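Long-range contacts in chromosome replication initiation inhibitor protein (Agrobacterium tumefaciens, PDB 3FD3), which probably acts as a LysR-family, DNA-binding transcription regulator, of which this chain is the C-terminal effector-binding portion, without the DNA-binding domain: residues A[55-60]-A[175-180]; A[66-71]-A[195-200]; A[74-79]-A[164-169]; A[99-104]-A[127-132]. All blocks are in the same frame, centred on the assembly; numbering follows the deposited sequence.

Contact 1: residues A[55-60]-A[175-180]; sequences VTAHDK and IPLYWQ
Thr56 and Tyr178 form a hydrogen-bonded antiparallel pair where strand 53-56 ends beside strand 165-181. Both strands belong to the mixed sheet of one lobe of the LysR substrate-binding domain, which has the periplasmic-binding-protein fold. Thr56 N reaches Tyr178 O at 2.9 Å, in the carbonyl plane, and Tyr178 N returns a bond to Thr56 O. Past Thr56 the chain leaves the sheet through an ST turn, in which Thr56 OG1 accepts from His58 N. Tyr178 CB and CD2 both lie near Thr56 O and His58 O, and Tyr178 CG near Asp59 CA. With CG anti to the carbonyl carbon (chi1 -59°), the ring runs under Asp59, whose CA sits over the ring centre, 3.8 Å from the centroid, as a CH-pi contact. In one of two Asp59 conformers, its CB meets CE2 and CZ and lies 4.0 Å from Tyr178 OH. On the sheet face of Val55 and Trp179, Val55 CG2 touches Trp179 CE3 at 3.7 Å. A water joins Ala57 O to Pro176 O. The Gln180 amide fixes the outgoing loop. Its OE1 accepts from Val62 N, and its NE2 donates to His58 O at 3.0 Å and to Lys60 O at 3.1 Å, above both carbonyl planes.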
loop_
_atom_site.group_PDB
_atom_site.type_symbol
_atom_site.label_atom_id
_atom_site.label_comp_id
_atom_site.label_asym_id
_atom_site.label_seq_id
_atom_site.Cartn_x
_atom_site.Cartn_y
_atom_site.Cartn_z
ATOM N N VAL A 55 -7.215 13.832 -5.613
ATOM C CA VAL A 55 -7.724 12.900 -6.601
ATOM C C VAL A 55 -8.843 12.158 -5.910
ATOM O O VAL A 55 -8.643 11.552 -4.825
ATOM C CB VAL A 55 -6.622 11.912 -7.099
ATOM C CG1 VAL A 55 -7.248 10.772 -7.966
ATOM C CG2 VAL A 55 -5.518 12.660 -7.844
ATOM N N THR A 56 -10.019 12.183 -6.514
ATOM C CA THR A 56 -11.221 11.589 -5.916
ATOM C C THR A 56 -12.162 11.069 -6.992
ATOM O O THR A 56 -12.172 11.575 -8.112
ATOM C CB THR A 56 -11.943 12.613 -5.045
ATOM O OG1 THR A 56 -13.128 12.042 -4.492
ATOM C CG2 THR A 56 -12.292 13.858 -5.857
ATOM N N ALA A 57 -12.961 10.053 -6.641
ATOM C CA ALA A 57 -14.072 9.625 -7.492
ATOM C C ALA A 57 -15.309 10.540 -7.403
ATOM O O ALA A 57 -16.238 10.355 -8.172
ATOM C CB ALA A 57 -14.465 8.166 -7.176
ATOM N N HIS A 58 -15.290 11.464 -6.439
ATOM C CA HIS A 58 -16.341 12.458 -6.272
ATOM C C HIS A 58 -16.234 13.568 -7.309
ATOM O O HIS A 58 -15.257 14.311 -7.370
ATOM C CB HIS A 58 -16.310 13.089 -4.882
ATOM C CG HIS A 58 -16.898 12.222 -3.826
ATOM N ND1 HIS A 58 -18.256 12.011 -3.710
ATOM C CD2 HIS A 58 -16.316 11.497 -2.845
ATOM C CE1 HIS A 58 -18.482 11.194 -2.697
ATOM N NE2 HIS A 58 -17.322 10.870 -2.155
ATOM N N ASP A 59 -17.306 13.658 -8.102
ATOM C CA ASP A 59 -17.467 14.564 -9.256
ATOM C C ASP A 59 -17.973 15.938 -8.836
ATOM O O ASP A 59 -17.650 16.986 -9.428
ATOM C CB ASP A 59 -18.556 13.952 -10.143
ATOM C CG ASP A 59 -19.044 12.612 -9.607
ATOM O OD1 ASP A 59 -18.254 11.956 -8.896
ATOM O OD2 ASP A 59 -20.210 12.219 -9.860
ATOM N N LYS A 60 -18.840 15.887 -7.836
ATOM C CA LYS A 60 -19.620 16.990 -7.381
ATOM C C LYS A 60 -18.696 17.921 -6.662
ATOM O O LYS A 60 -17.911 17.504 -5.805
ATOM C CB LYS A 60 -20.791 16.498 -6.527
ATOM C CG LYS A 60 -21.948 16.022 -7.399
ATOM C CD LYS A 60 -22.477 14.643 -7.007
ATOM C CE LYS A 60 -23.526 14.159 -8.016
ATOM N NZ LYS A 60 -24.367 13.045 -7.490
ATOM N N ILE A 175 -14.178 3.594 -13.220
ATOM C CA ILE A 175 -14.407 4.622 -12.228
ATOM C C ILE A 175 -13.774 5.933 -12.719
ATOM O O ILE A 175 -12.544 6.059 -12.802
ATOM C CB ILE A 175 -13.787 4.242 -10.874
ATOM C CG1 ILE A 175 -14.382 2.920 -10.352
ATOM C CG2 ILE A 175 -13.990 5.367 -9.870
ATOM C CD1 ILE A 175 -15.857 2.936 -10.068
ATOM N N PRO A 176 -14.606 6.900 -13.081
ATOM C CA PRO A 176 -14.044 8.203 -13.454
ATOM C C PRO A 176 -13.414 8.874 -12.239
ATOM O O PRO A 176 -13.966 8.770 -11.128
ATOM C CB PRO A 176 -15.272 9.005 -13.911
ATOM C CG PRO A 176 -16.286 8.033 -14.249
ATOM C CD PRO A 176 -16.065 6.872 -13.272
ATOM N N LEU A 177 -12.289 9.554 -12.455
ATOM C CA LEU A 177 -11.593 10.262 -11.392
ATOM C C LEU A 177 -11.538 11.761 -11.681
ATOM O O LEU A 177 -11.601 12.183 -12.831
ATOM C CB LEU A 177 -10.186 9.736 -11.242
ATOM C CG LEU A 177 -10.039 8.286 -10.761
ATOM C CD1 LEU A 177 -8.558 8.002 -10.693
ATOM C CD2 LEU A 177 -10.725 8.098 -9.393
ATOM N N TYR A 178 -11.435 12.539 -10.610
ATOM C CA TYR A 178 -11.472 13.994 -10.675
ATOM C C TYR A 178 -10.364 14.573 -9.814
ATOM O O TYR A 178 -9.960 13.988 -8.816
ATOM C CB TYR A 178 -12.830 14.500 -10.169
ATOM C CG TYR A 178 -13.944 13.944 -10.983
ATOM C CD1 TYR A 178 -14.381 14.595 -12.130
ATOM C CD2 TYR A 178 -14.528 12.722 -10.658
ATOM C CE1 TYR A 178 -15.357 14.066 -12.925
ATOM C CE2 TYR A 178 -15.515 12.186 -11.452
ATOM C CZ TYR A 178 -15.927 12.857 -12.589
ATOM O OH TYR A 178 -16.936 12.325 -13.378
ATOM N N TRP A 179 -9.870 15.737 -10.221
ATOM C CA TRP A 179 -8.901 16.501 -9.464
ATOM C C TRP A 179 -9.634 17.737 -8.945
ATOM O O TRP A 179 -10.138 18.561 -9.751
ATOM C CB TRP A 179 -7.782 16.885 -10.400
ATOM C CG TRP A 179 -6.677 17.748 -9.857
ATOM C CD1 TRP A 179 -6.298 18.982 -10.336
ATOM C CD2 TRP A 179 -5.756 17.442 -8.798
ATOM N NE1 TRP A 179 -5.214 19.463 -9.624
ATOM C CE2 TRP A 179 -4.881 18.556 -8.662
ATOM C CE3 TRP A 179 -5.618 16.371 -7.910
ATOM C CZ2 TRP A 179 -3.869 18.606 -7.693
ATOM C CZ3 TRP A 179 -4.595 16.419 -6.958
ATOM C CH2 TRP A 179 -3.722 17.518 -6.877
ATOM N N GLN A 180 -9.697 17.876 -7.624
ATOM C CA GLN A 180 -10.418 18.966 -6.949
ATOM C C GLN A 180 -9.361 19.806 -6.257
ATOM O O GLN A 180 -8.469 19.256 -5.626
ATOM C CB GLN A 180 -11.461 18.453 -5.959
ATOM C CG GLN A 180 -12.623 17.699 -6.610
ATOM C CD GLN A 180 -14.002 17.979 -6.003
ATOM O OE1 GLN A 180 -14.249 19.044 -5.429
ATOM N NE2 GLN A 180 -14.919 17.017 -6.154
HETATM O O HOH W 1 -16.432 8.571 -10.146
#

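Contact 2: residues A[66-71]-A[195-200]; sequences RVTPLG and NMVGTA
Helix 190-203 packs on strand 66-79 through Leu70, Val197 and Ala200. The short axes of the two segments run in roughly the same direction, 31° apart, with a closest approach of 7.9 Å. Leu70 is the main contact residue of the strand. Its CB meets Ala200 CB at 3.8 Å. Its CG is anti to the carbonyl carbon (chi1 -67°), and CD2 reaches the helix between Ala200 CB and Val197 CA, 3.9 Å from the latter. Val197 CG2 lies between two strand side chains. It touches Leu70 CD2 at 4.1 Å and Thr68 CG2 at 3.9 Å, and the Thr68 and Val197 side chains cross at about a right angle. This is helix-on-sheet packing in an alpha/beta lobe of the substrate-binding domain. Strand 165-181 lies next to strand 66-79 in the sheet, and its Trp179 packs on both Leu70 and selenomethionine Met196. Trp16 fills in beside Leu70, Met196 and Ala200. Ala200 has a small side chain, and its CB comes within 3.5 Å of Leu70 O. That carbonyl also accepts a proton from a water. The same water donates its other proton to Val197 O, at 2.8 Å.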
loop_
_atom_site.group_PDB
_atom_site.type_symbol
_atom_site.label_atom_id
_atom_site.label_comp_id
_atom_site.label_asym_id
_atom_site.label_seq_id
_atom_site.Cartn_x
_atom_site.Cartn_y
_atom_site.Cartn_z
ATOM N N ARG A 66 -12.187 24.054 -7.575
ATOM C CA ARG A 66 -12.098 23.873 -9.017
ATOM C C ARG A 66 -11.994 22.388 -9.279
ATOM O O ARG A 66 -11.241 21.701 -8.581
ATOM C CB ARG A 66 -10.919 24.624 -9.580
ATOM C CG ARG A 66 -11.125 26.123 -9.387
ATOM C CD ARG A 66 -10.086 26.932 -10.114
ATOM N NE ARG A 66 -10.223 28.331 -9.774
ATOM C CZ ARG A 66 -9.426 29.307 -10.225
ATOM N NH1 ARG A 66 -8.392 29.047 -11.009
ATOM N NH2 ARG A 66 -9.642 30.541 -9.854
ATOM N N VAL A 67 -12.736 21.897 -10.268
ATOM C CA VAL A 67 -12.831 20.446 -10.497
ATOM C C VAL A 67 -12.461 20.159 -11.940
ATOM O O VAL A 67 -13.004 20.780 -12.869
ATOM C CB VAL A 67 -14.236 19.905 -10.213
ATOM C CG1 VAL A 67 -14.248 18.373 -10.430
ATOM C CG2 VAL A 67 -14.659 20.264 -8.781
ATOM N N THR A 68 -11.525 19.241 -12.135
ATOM C CA THR A 68 -11.117 18.825 -13.471
ATOM C C THR A 68 -11.238 17.297 -13.623
ATOM O O THR A 68 -10.638 16.550 -12.868
ATOM C CB THR A 68 -9.646 19.233 -13.784
ATOM O OG1 THR A 68 -9.486 20.636 -13.557
ATOM C CG2 THR A 68 -9.308 18.936 -15.227
ATOM N N PRO A 69 -12.006 16.831 -14.609
ATOM C CA PRO A 69 -12.024 15.376 -14.825
ATOM C C PRO A 69 -10.673 14.893 -15.351
ATOM O O PRO A 69 -10.069 15.554 -16.195
ATOM C CB PRO A 69 -13.116 15.170 -15.881
ATOM C CG PRO A 69 -13.798 16.469 -16.037
ATOM C CD PRO A 69 -12.933 17.551 -15.495
ATOM N N LEU A 70 -10.226 13.754 -14.841
ATOM C CA LEU A 70 -8.909 13.220 -15.150
ATOM C C LEU A 70 -8.939 12.091 -16.152
ATOM O O LEU A 70 -7.921 11.827 -16.824
ATOM C CB LEU A 70 -8.261 12.732 -13.858
ATOM C CG LEU A 70 -7.904 13.802 -12.811
ATOM C CD1 LEU A 70 -7.595 13.126 -11.465
ATOM C CD2 LEU A 70 -6.701 14.589 -13.326
ATOM N N GLY A 71 -10.071 11.398 -16.241
ATOM C CA GLY A 71 -10.161 10.163 -17.032
ATOM C C GLY A 71 -10.666 9.032 -16.152
ATOM O O GLY A 71 -10.993 9.249 -14.992
ATOM N N ASN A 195 0.663 18.832 -14.097
ATOM C CA ASN A 195 1.256 17.477 -13.990
ATOM C C ASN A 195 0.236 16.386 -13.676
ATOM O O ASN A 195 0.311 15.294 -14.223
ATOM C CB ASN A 195 2.416 17.507 -12.987
ATOM C CG ASN A 195 3.653 18.163 -13.569
ATOM O OD1 ASN A 195 4.111 17.759 -14.619
ATOM N ND2 ASN A 195 4.157 19.193 -12.928
HETATM N N MSE A 196 -0.745 16.663 -12.807
HETATM C CA MSE A 196 -1.789 15.673 -12.525
HETATM C C MSE A 196 -2.596 15.414 -13.786
HETATM O O MSE A 196 -2.717 14.273 -14.255
HETATM C CB MSE A 196 -2.734 16.107 -11.396
HETATM C CG MSE A 196 -2.070 16.557 -10.110
HETATM SE SE MSE A 196 -0.719 15.308 -9.407
HETATM C CE MSE A 196 -1.967 13.938 -8.944
ATOM N N VAL A 197 -3.142 16.485 -14.361
ATOM C CA VAL A 197 -3.951 16.324 -15.559
ATOM C C VAL A 197 -3.198 15.694 -16.722
ATOM O O VAL A 197 -3.717 14.780 -17.377
ATOM C CB VAL A 197 -4.624 17.704 -15.966
ATOM C CG1 VAL A 197 -5.468 17.547 -17.225
ATOM C CG2 VAL A 197 -5.469 18.222 -14.802
ATOM N N GLY A 198 -1.968 16.138 -16.985
ATOM C CA GLY A 198 -1.167 15.594 -18.069
ATOM C C GLY A 198 -0.794 14.125 -17.905
ATOM O O GLY A 198 -0.809 13.347 -18.860
ATOM N N THR A 199 -0.450 13.744 -16.686
ATOM C CA THR A 199 -0.101 12.355 -16.392
ATOM C C THR A 199 -1.333 11.463 -16.521
ATOM O O THR A 199 -1.260 10.377 -17.109
ATOM C CB THR A 199 0.518 12.233 -14.971
ATOM O OG1 THR A 199 1.666 13.083 -14.858
ATOM C CG2 THR A 199 0.921 10.779 -14.653
ATOM N N ALA A 200 -2.462 11.896 -15.963
ATOM C CA ALA A 200 -3.688 11.108 -16.042
ATOM C C ALA A 200 -4.134 10.915 -17.503
ATOM O O ALA A 200 -4.659 9.862 -17.859
ATOM C CB ALA A 200 -4.797 11.747 -15.194
HETATM O O HOH W 2 -6.429 14.094 -17.657
#

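Contact 3: residues A[74-79]-A[164-169]; sequences RYHATA and LVELMP
His76 and Glu166 are joined by a histidine-carboxylate hydrogen bond of unusual geometry. His76 ND1 donates to Glu166 OE1 at 2.8 Å, but OE1 is met from well above its carboxylate plane, and the ring and carboxylate planes are 90° apart. Glu166 belongs to an antiparallel ladder in the second lobe of the LysR substrate-binding domain, where the end of strand 66-79 meets the start of strand 165-181. His76 stands two residues before Thr78, the ladder partner of Glu166. The glutamate chain is extended beyond CG, and this carries its carboxylate back along strand 66-79, from beside Thr78 to His76. A water that accepts from Ala77 N also lies at hydrogen-bonding distance from OE1. The His76 N-H, and probably the water, would tend to stabilise a negative charge on Glu166.

Ala79 and Val165 form the hydrogen-bonded pair. Ala79 N donates to Val165 O at 3.1 Å, and Val165 N donates to Ala79 O at 2.9 Å. Thr78 and Glu166 make the neighbouring non-hydrogen-bonded pair. Thr78 OG1 has its polar partner outside the ladder, in Asn150 ND2. Beyond the Thr78-Glu166 pair, Leu167 N bonds to Ala77 O as its chain turns out of the strand.

Leu167 then bends back over the other strand, where CD1 lies 3.6 Å from Thr78 C and 3.9 Å from Ala79 CB. Met84 of helix 81-87 and Trp115 of helix 111-120 also pack on Leu167. At the end of the ladder, Leu164 CD2 lies 3.6 Å from Ala79 O, while Leu164 CD1 lies 4.1 Å from Thr78 OG1.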
loop_
_atom_site.group_PDB
_atom_site.type_symbol
_atom_site.label_atom_id
_atom_site.label_comp_id
_atom_site.label_asym_id
_atom_site.label_seq_id
_atom_site.Cartn_x
_atom_site.Cartn_y
_atom_site.Cartn_z
ATOM N N ARG A 74 -9.810 1.975 -14.934
ATOM C CA ARG A 74 -10.498 0.730 -15.305
ATOM C C ARG A 74 -9.978 -0.393 -14.457
ATOM O O ARG A 74 -8.759 -0.527 -14.266
ATOM C CB ARG A 74 -10.292 0.397 -16.779
ATOM C CG ARG A 74 -10.748 -0.993 -17.156
ATOM C CD ARG A 74 -10.964 -1.137 -18.643
ATOM N NE ARG A 74 -12.138 -0.405 -19.091
ATOM C CZ ARG A 74 -12.608 -0.407 -20.334
ATOM N NH1 ARG A 74 -12.004 -1.103 -21.290
ATOM N NH2 ARG A 74 -13.693 0.289 -20.629
ATOM N N TYR A 75 -10.916 -1.193 -13.941
ATOM C CA TYR A 75 -10.607 -2.342 -13.117
ATOM C C TYR A 75 -11.070 -3.617 -13.792
ATOM O O TYR A 75 -12.054 -3.608 -14.537
ATOM C CB TYR A 75 -11.350 -2.245 -11.798
ATOM C CG TYR A 75 -10.952 -1.141 -10.834
ATOM C CD1 TYR A 75 -11.359 0.168 -11.049
ATOM C CD2 TYR A 75 -10.270 -1.418 -9.675
ATOM C CE1 TYR A 75 -11.051 1.170 -10.163
ATOM C CE2 TYR A 75 -9.947 -0.421 -8.789
ATOM C CZ TYR A 75 -10.350 0.886 -9.033
ATOM O OH TYR A 75 -10.063 1.886 -8.122
ATOM N N HIS A 76 -10.363 -4.712 -13.521
ATOM C CA HIS A 76 -10.783 -6.032 -13.996
ATOM C C HIS A 76 -10.920 -6.976 -12.796
ATOM O O HIS A 76 -10.090 -6.949 -11.876
ATOM C CB HIS A 76 -9.775 -6.609 -14.993
ATOM C CG HIS A 76 -9.676 -5.834 -16.273
ATOM N ND1 HIS A 76 -10.538 -6.015 -17.331
ATOM C CD2 HIS A 76 -8.824 -4.852 -16.646
ATOM C CE1 HIS A 76 -10.217 -5.183 -18.304
ATOM N NE2 HIS A 76 -9.172 -4.473 -17.923
ATOM N N ALA A 77 -11.971 -7.789 -12.819
ATOM C CA ALA A 77 -12.201 -8.806 -11.796
ATOM C C ALA A 77 -11.314 -10.000 -12.151
ATOM O O ALA A 77 -11.503 -10.627 -13.187
ATOM C CB ALA A 77 -13.679 -9.210 -11.762
ATOM N N THR A 78 -10.335 -10.286 -11.299
ATOM C CA THR A 78 -9.258 -11.207 -11.628
ATOM C C THR A 78 -8.985 -12.216 -10.504
ATOM O O THR A 78 -9.199 -11.960 -9.314
ATOM C CB THR A 78 -7.927 -10.479 -11.922
ATOM O OG1 THR A 78 -7.598 -9.645 -10.803
ATOM C CG2 THR A 78 -7.984 -9.676 -13.227
ATOM N N ALA A 79 -8.519 -13.380 -10.903
ATOM C CA ALA A 79 -8.047 -14.404 -9.953
ATOM C C ALA A 79 -6.974 -15.222 -10.660
ATOM O O ALA A 79 -6.757 -15.074 -11.866
ATOM C CB ALA A 79 -9.196 -15.315 -9.496
ATOM N N LEU A 164 -2.743 -14.161 -14.050
ATOM C CA LEU A 164 -4.111 -13.885 -13.672
ATOM C C LEU A 164 -5.011 -14.115 -14.879
ATOM O O LEU A 164 -4.552 -14.087 -16.026
ATOM C CB LEU A 164 -4.282 -12.454 -13.164
ATOM C CG LEU A 164 -3.585 -12.075 -11.857
ATOM C CD1 LEU A 164 -3.725 -10.573 -11.563
ATOM C CD2 LEU A 164 -4.139 -12.906 -10.663
ATOM N N VAL A 165 -6.287 -14.361 -14.619
ATOM C CA VAL A 165 -7.269 -14.386 -15.670
ATOM C C VAL A 165 -8.472 -13.610 -15.181
ATOM O O VAL A 165 -8.686 -13.452 -13.972
ATOM C CB VAL A 165 -7.683 -15.806 -16.037
ATOM C CG1 VAL A 165 -6.498 -16.571 -16.647
ATOM C CG2 VAL A 165 -8.248 -16.524 -14.818
ATOM N N GLU A 166 -9.246 -13.119 -16.137
ATOM C CA GLU A 166 -10.472 -12.387 -15.841
ATOM C C GLU A 166 -11.565 -13.393 -15.537
ATOM O O GLU A 166 -11.726 -14.362 -16.286
ATOM C CB GLU A 166 -10.917 -11.557 -17.027
ATOM C CG GLU A 166 -10.357 -10.197 -17.075
ATOM C CD GLU A 166 -11.029 -9.329 -18.162
ATOM O OE1 GLU A 166 -11.852 -8.412 -17.849
ATOM O OE2 GLU A 166 -10.741 -9.593 -19.331
ATOM N N LEU A 167 -12.312 -13.184 -14.461
ATOM C CA LEU A 167 -13.459 -14.066 -14.188
ATOM C C LEU A 167 -14.404 -14.157 -15.368
ATOM O O LEU A 167 -14.886 -15.255 -15.711
ATOM C CB LEU A 167 -14.216 -13.622 -12.947
ATOM C CG LEU A 167 -13.652 -14.128 -11.607
ATOM C CD1 LEU A 167 -12.212 -13.651 -11.316
ATOM C CD2 LEU A 167 -14.554 -13.728 -10.486
HETATM N N MSE A 168 -14.678 -13.010 -15.981
HETATM C CA MSE A 168 -15.537 -12.942 -17.145
HETATM C C MSE A 168 -14.916 -11.918 -18.081
HETATM O O MSE A 168 -15.071 -10.718 -17.871
HETATM C CB MSE A 168 -16.953 -12.533 -16.743
HETATM C CG MSE A 168 -17.971 -12.655 -17.852
HETATM SE SE MSE A 168 -19.790 -12.839 -17.166
HETATM C CE MSE A 168 -19.520 -14.518 -16.204
ATOM N N PRO A 169 -14.167 -12.390 -19.090
ATOM C CA PRO A 169 -13.548 -11.473 -20.041
ATOM C C PRO A 169 -14.521 -10.425 -20.565
ATOM O O PRO A 169 -15.678 -10.742 -20.848
ATOM C CB PRO A 169 -13.080 -12.402 -21.161
ATOM C CG PRO A 169 -12.803 -13.682 -20.485
ATOM C CD PRO A 169 -13.835 -13.794 -19.394
HETATM O O HOH W 3 -13.581 -7.579 -15.230
HETATM O O HOH W 4 -13.730 -10.381 -15.061
#

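Contact 4: residues A[99-104]-A[127-132]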
loop_
_atom_site.group_PDB
_atom_site.type_symbol
_atom_site.label_atom_id
_atom_site.label_comp_id
_atom_site.label_asym_id
_atom_site.label_seq_id
_atom_site.Cartn_x
_atom_site.Cartn_y
_atom_site.Cartn_z
ATOM N N ARG A 99 -19.859 -18.990 -2.687
ATOM C CA ARG A 99 -18.895 -19.833 -1.988
ATOM C C ARG A 99 -17.409 -19.486 -2.187
ATOM O O ARG A 99 -16.597 -19.914 -1.382
ATOM C CB ARG A 99 -19.120 -21.291 -2.387
ATOM C CG ARG A 99 -20.513 -21.777 -2.037
ATOM C CD ARG A 99 -20.710 -23.194 -2.482
ATOM N NE ARG A 99 -21.915 -23.778 -1.900
ATOM C CZ ARG A 99 -21.996 -24.308 -0.672
ATOM N NH1 ARG A 99 -20.944 -24.312 0.152
ATOM N NH2 ARG A 99 -23.147 -24.827 -0.253
ATOM N N ALA A 100 -17.053 -18.753 -3.240
ATOM C CA ALA A 100 -15.656 -18.483 -3.578
ATOM C C ALA A 100 -15.149 -17.315 -2.725
ATOM O O ALA A 100 -15.859 -16.318 -2.608
ATOM C CB ALA A 100 -15.538 -18.119 -5.044
ATOM N N PRO A 101 -13.932 -17.411 -2.156
ATOM C CA PRO A 101 -13.442 -16.271 -1.368
ATOM C C PRO A 101 -13.153 -15.042 -2.222
ATOM O O PRO A 101 -12.294 -15.076 -3.100
ATOM C CB PRO A 101 -12.131 -16.797 -0.754
ATOM C CG PRO A 101 -12.292 -18.245 -0.739
ATOM C CD PRO A 101 -13.083 -18.598 -1.972
ATOM N N GLY A 102 -13.856 -13.954 -1.932
ATOM C CA GLY A 102 -13.558 -12.679 -2.543
ATOM C C GLY A 102 -12.473 -11.942 -1.787
ATOM O O GLY A 102 -12.035 -12.351 -0.680
ATOM N N LEU A 103 -12.089 -10.812 -2.369
ATOM C CA LEU A 103 -11.267 -9.812 -1.710
ATOM C C LEU A 103 -12.068 -8.505 -1.658
ATOM O O LEU A 103 -12.625 -8.072 -2.679
ATOM C CB LEU A 103 -9.973 -9.571 -2.478
ATOM C CG LEU A 103 -9.118 -10.795 -2.752
ATOM C CD1 LEU A 103 -8.008 -10.493 -3.781
ATOM C CD2 LEU A 103 -8.522 -11.339 -1.422
ATOM N N THR A 104 -12.119 -7.892 -0.482
ATOM C CA THR A 104 -12.827 -6.613 -0.281
ATOM C C THR A 104 -11.893 -5.668 0.479
ATOM O O THR A 104 -11.255 -6.059 1.445
ATOM C CB THR A 104 -14.172 -6.818 0.451
ATOM O OG1 THR A 104 -14.939 -7.857 -0.201
ATOM C CG2 THR A 104 -15.005 -5.498 0.464
ATOM N N PRO A 127 -18.586 -14.518 0.218
ATOM C CA PRO A 127 -17.699 -14.534 1.382
ATOM C C PRO A 127 -16.409 -13.828 1.002
ATOM O O PRO A 127 -16.013 -13.841 -0.161
ATOM C CB PRO A 127 -17.464 -16.028 1.627
ATOM C CG PRO A 127 -17.616 -16.659 0.312
ATOM C CD PRO A 127 -18.627 -15.836 -0.443
ATOM N N THR A 128 -15.755 -13.187 1.953
ATOM C CA THR A 128 -14.606 -12.393 1.572
ATOM C C THR A 128 -13.523 -12.360 2.604
ATOM O O THR A 128 -13.772 -12.407 3.811
ATOM C CB THR A 128 -15.043 -10.924 1.243
ATOM O OG1 THR A 128 -14.023 -10.260 0.489
ATOM C CG2 THR A 128 -15.345 -10.131 2.525
ATOM N N HIS A 129 -12.305 -12.226 2.108
ATOM C CA HIS A 129 -11.219 -11.724 2.921
ATOM C C HIS A 129 -11.283 -10.194 2.895
ATOM O O HIS A 129 -11.776 -9.613 1.936
ATOM C CB HIS A 129 -9.855 -12.137 2.355
ATOM C CG HIS A 129 -9.683 -13.599 2.122
ATOM N ND1 HIS A 129 -9.491 -14.500 3.152
ATOM C CD2 HIS A 129 -9.585 -14.313 0.975
ATOM C CE1 HIS A 129 -9.312 -15.710 2.645
ATOM N NE2 HIS A 129 -9.387 -15.629 1.328
ATOM N N TRP A 130 -10.759 -9.549 3.930
ATOM C CA TRP A 130 -10.701 -8.086 3.979
ATOM C C TRP A 130 -9.246 -7.655 3.934
ATOM O O TRP A 130 -8.434 -8.086 4.765
ATOM C CB TRP A 130 -11.377 -7.568 5.236
ATOM C CG TRP A 130 -12.802 -8.029 5.372
ATOM C CD1 TRP A 130 -13.252 -9.183 5.954
ATOM C CD2 TRP A 130 -13.974 -7.314 4.942
ATOM N NE1 TRP A 130 -14.629 -9.231 5.900
ATOM C CE2 TRP A 130 -15.092 -8.104 5.275
ATOM C CE3 TRP A 130 -14.176 -6.093 4.294
ATOM C CZ2 TRP A 130 -16.400 -7.708 4.987
ATOM C CZ3 TRP A 130 -15.474 -5.698 4.008
ATOM C CH2 TRP A 130 -16.568 -6.502 4.352
ATOM N N LEU A 131 -8.917 -6.804 2.957
ATOM C CA LEU A 131 -7.530 -6.522 2.635
ATOM C C LEU A 131 -7.418 -5.073 2.140
ATOM O O LEU A 131 -7.580 -4.797 0.951
ATOM C CB LEU A 131 -7.054 -7.530 1.611
ATOM C CG LEU A 131 -5.622 -7.361 1.148
ATOM C CD1 LEU A 131 -4.669 -7.204 2.302
ATOM C CD2 LEU A 131 -5.279 -8.542 0.251
ATOM N N PRO A 132 -7.213 -4.142 3.062
ATOM C CA PRO A 132 -7.219 -2.716 2.706
ATOM C C PRO A 132 -5.873 -2.258 2.117
ATOM O O PRO A 132 -5.139 -1.427 2.706
ATOM C CB PRO A 132 -7.500 -2.051 4.037
ATOM C CG PRO A 132 -6.915 -2.943 5.038
ATOM C CD PRO A 132 -7.135 -4.333 4.522
#
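Thr104 and Trp130 lie side by side and point the same way on one face of two parallel strands. Thr104 CG2 is 3.6 Å from Trp130 CZ3. Thr128 shares this face and crosses Thr104 at about a right angle. Its CG2 lies over one face of the indole, offset toward the rim. The chi1 of Thr128 (-162°) sets OG1 opposite the backbone N, on the Thr104 side, and the two OG1 atoms are 2.7 Å apart. Tyr126 OH is a further partner of Thr104 OG1. His129 O takes two donors, Thr128 OG1 and Thr104 N. On the other face, Leu103 CD2 meets His129 CD2 at 4.0 Å, the side chains crossing at a slant. Pro101 CB approaches His129 NE2. The strands belong to the beta-alpha-beta unit with helix 111-120. Gly102 N donates to Pro127 O at 2.8 Å. His129 N donates to Gly102 O, and Leu131 N to Thr104 O. The Trp130 backbone hydrogen-bonds to the second subunit, so the pair lies at the subunit interface. His129 ND1 accepts from Val32 N of the second subunit, so the ring proton is probably on NE2, which makes a weak hydrogen bond to Met145 O.

Of the segments in contact, residues 55-60 come first along the chain, then strand 66-79. The chain then passes through the second lobe, where contact 4 closes the shortest loop, around helix 111-120. Contact 3 closes a longer loop that encloses contact 4, when residues 164-169 return beside residues 74-79. Strand 165-181 runs on, and residues 175-180 close contact 1. Helix 190-203 closes contact 2. Contacts 1 and 2 cross along the chain, and contact 3 is nested inside both. Contacts 1 and 2 touch within one lobe, their centres 9 Å apart. Strands 66-79 and 165-181 carry the main sheet from there to contact 3, on the opposite side of the chain's centre.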